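Local coordinates for Lmaj004144AAA protein (Leishmania major, PDB 1Y63), which binds ADP at its P-loop and is probably an adenylate kinase with ATPase activity that acts in maturation of small ribosomal subunits, at residues Phe101-Val106 against Glu173-Leu178. Sequence-based numbering, arbitrary orientation.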
loop_
_atom_site.group_PDB
_atom_site.type_symbol
_atom_site.label_atom_id
_atom_site.label_comp_id
_atom_site.label_asym_id
_atom_site.label_seq_id
_atom_site.Cartn_x
_atom_site.Cartn_y
_atom_site.Cartn_z
ATOM N N PHE A 101 -7.319 9.685 -0.178
ATOM C CA PHE A 101 -6.831 8.972 -1.367
ATOM C C PHE A 101 -7.632 9.191 -2.640
ATOM O O PHE A 101 -8.874 9.169 -2.631
ATOM C CB PHE A 101 -6.692 7.465 -1.086
ATOM C CG PHE A 101 -5.592 7.153 -0.103
ATOM C CD1 PHE A 101 -4.279 7.445 -0.432
ATOM C CD2 PHE A 101 -5.859 6.641 1.138
ATOM C CE1 PHE A 101 -3.263 7.211 0.432
ATOM C CE2 PHE A 101 -4.825 6.395 2.029
ATOM C CZ PHE A 101 -3.526 6.657 1.658
ATOM N N HIS A 102 -6.896 9.366 -3.737
ATOM C CA HIS A 102 -7.490 9.501 -5.067
ATOM C C HIS A 102 -7.410 8.250 -5.902
ATOM O O HIS A 102 -8.062 8.180 -6.926
ATOM C CB HIS A 102 -6.842 10.657 -5.803
ATOM C CG HIS A 102 -6.829 11.896 -4.995
ATOM N ND1 HIS A 102 -5.724 12.307 -4.285
ATOM C CD2 HIS A 102 -7.829 12.752 -4.677
ATOM C CE1 HIS A 102 -6.028 13.403 -3.611
ATOM N NE2 HIS A 102 -7.303 13.690 -3.826
ATOM N N MET A 103 -6.588 7.296 -5.461
ATOM C CA MET A 103 -6.371 6.034 -6.127
ATOM C C MET A 103 -5.904 5.007 -5.096
ATOM O O MET A 103 -5.086 5.327 -4.203
ATOM C CB MET A 103 -5.315 6.178 -7.239
ATOM C CG MET A 103 -5.164 4.967 -8.089
ATOM S SD MET A 103 -3.746 5.169 -9.203
ATOM C CE MET A 103 -4.022 6.766 -9.850
ATOM N N VAL A 104 -6.408 3.775 -5.210
ATOM C CA VAL A 104 -5.944 2.672 -4.369
ATOM C C VAL A 104 -5.581 1.534 -5.299
ATOM O O VAL A 104 -6.385 1.137 -6.120
ATOM C CB VAL A 104 -7.006 2.215 -3.367
ATOM C CG1 VAL A 104 -6.544 1.010 -2.573
ATOM C CG2 VAL A 104 -7.342 3.372 -2.430
ATOM N N VAL A 105 -4.342 1.077 -5.220
ATOM C CA VAL A 105 -3.850 0.013 -6.079
ATOM C C VAL A 105 -3.632 -1.198 -5.225
ATOM O O VAL A 105 -2.913 -1.132 -4.215
ATOM C CB VAL A 105 -2.510 0.406 -6.724
ATOM C CG1 VAL A 105 -2.018 -0.688 -7.625
ATOM C CG2 VAL A 105 -2.625 1.719 -7.461
ATOM N N VAL A 106 -4.284 -2.308 -5.576
ATOM C CA VAL A 106 -4.109 -3.560 -4.835
ATOM C C VAL A 106 -3.285 -4.494 -5.712
ATOM O O VAL A 106 -3.690 -4.797 -6.840
ATOM C CB VAL A 106 -5.467 -4.243 -4.529
ATOM C CG1 VAL A 106 -5.256 -5.568 -3.763
ATOM C CG2 VAL A 106 -6.422 -3.361 -3.778
ATOM N N GLU A 173 -1.072 7.557 -16.232
ATOM C CA GLU A 173 -2.172 8.025 -17.069
ATOM C C GLU A 173 -3.347 8.514 -16.241
ATOM O O GLU A 173 -3.923 9.577 -16.520
ATOM C CB GLU A 173 -2.635 6.921 -18.008
ATOM C CG GLU A 173 -1.657 6.560 -19.099
ATOM C CD GLU A 173 -2.011 5.235 -19.792
ATOM O OE1 GLU A 173 -3.056 4.625 -19.473
ATOM O OE2 GLU A 173 -1.239 4.803 -20.660
ATOM N N ARG A 174 -3.695 7.736 -15.213
ATOM C CA ARG A 174 -4.771 8.084 -14.312
ATOM C C ARG A 174 -4.455 9.332 -13.505
ATOM O O ARG A 174 -5.336 10.162 -13.296
ATOM C CB ARG A 174 -5.114 6.918 -13.401
ATOM C CG ARG A 174 -5.698 5.742 -14.142
ATOM C CD ARG A 174 -6.168 4.646 -13.205
ATOM N NE ARG A 174 -6.925 3.618 -13.926
ATOM C CZ ARG A 174 -7.969 2.943 -13.438
ATOM N NH1 ARG A 174 -8.420 3.168 -12.215
ATOM N NH2 ARG A 174 -8.572 2.024 -14.195
ATOM N N VAL A 175 -3.195 9.492 -13.104
ATOM C CA VAL A 175 -2.780 10.660 -12.339
ATOM C C VAL A 175 -2.909 11.937 -13.189
ATOM O O VAL A 175 -3.353 12.974 -12.704
ATOM C CB VAL A 175 -1.325 10.510 -11.801
ATOM C CG1 VAL A 175 -0.771 11.835 -11.315
ATOM C CG2 VAL A 175 -1.278 9.535 -10.686
ATOM N N GLU A 176 -2.515 11.848 -14.449
ATOM C CA GLU A 176 -2.530 13.009 -15.326
ATOM C C GLU A 176 -3.953 13.509 -15.451
ATOM O O GLU A 176 -4.187 14.724 -15.435
ATOM C CB GLU A 176 -1.947 12.660 -16.688
ATOM C CG GLU A 176 -1.965 13.813 -17.683
ATOM C CD GLU A 176 -1.432 15.110 -17.100
ATOM O OE1 GLU A 176 -0.364 15.083 -16.452
ATOM O OE2 GLU A 176 -2.084 16.156 -17.291
ATOM N N VAL A 177 -4.901 12.578 -15.536
ATOM C CA VAL A 177 -6.315 12.909 -15.584
ATOM C C VAL A 177 -6.727 13.660 -14.329
ATOM O O VAL A 177 -7.324 14.743 -14.406
ATOM C CB VAL A 177 -7.184 11.654 -15.734
ATOM C CG1 VAL A 177 -8.648 11.991 -15.526
ATOM C CG2 VAL A 177 -6.964 11.004 -17.117
ATOM N N LEU A 178 -6.405 13.088 -13.173
ATOM C CA LEU A 178 -6.647 13.764 -11.901
ATOM C C LEU A 178 -5.961 15.134 -11.840
ATOM O O LEU A 178 -6.544 16.080 -11.328
ATOM C CB LEU A 178 -6.196 12.881 -10.725
ATOM C CG LEU A 178 -6.898 11.533 -10.551
ATOM C CD1 LEU A 178 -6.159 10.627 -9.552
ATOM C CD2 LEU A 178 -8.346 11.745 -10.112
#
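Met-103 in segment 101-106 and Arg-174, Val-175 and Leu-178 on the helix meet where strand and helix run nearly antiparallel, their short axes at 170° and 11.2 Å apart at closest approach. The CA atoms of Met-103 and Val-175 are 8.5 Å apart, and no hydrogen bond crosses the gap, so the contact is apolar packing of side chains. Met-103 bridges most of it: CG and SD run out extended, CG anti to the backbone N (chi1 -172°), and a bend about the CG-SD bond (chi3 -48°) carries the CE methyl to the helix. There CE lies 3.7 Å from CB of Arg-174 and 4.0 Å from CG2 of Val-175, the thioether chain crossing both side chains at about a right angle. One turn on from Arg-174, CD1 of Leu-178 packs 3.8 Å from CB of His-102. More distantly, Leu-178 CD1 lies 4.4 Å from Met-103 CE. Only the aliphatic root of each polar residue is used: ND1 of His-102 is hydrogen-bonded to the backbone N of Asn-12, while Arg-174 NE forms a salt bridge with Glu-170 on its own helix. Helix 161-178, which follows edge strand 153-157 in the chain, thus covers this face of the parallel sheet of the P-loop NTPase fold, its C-terminal end packing beside strand 103-108, an inner strand between 12-16 and 153-157, with Arg-174 also touching Leu-154 and Leu-178 touching Ile-11.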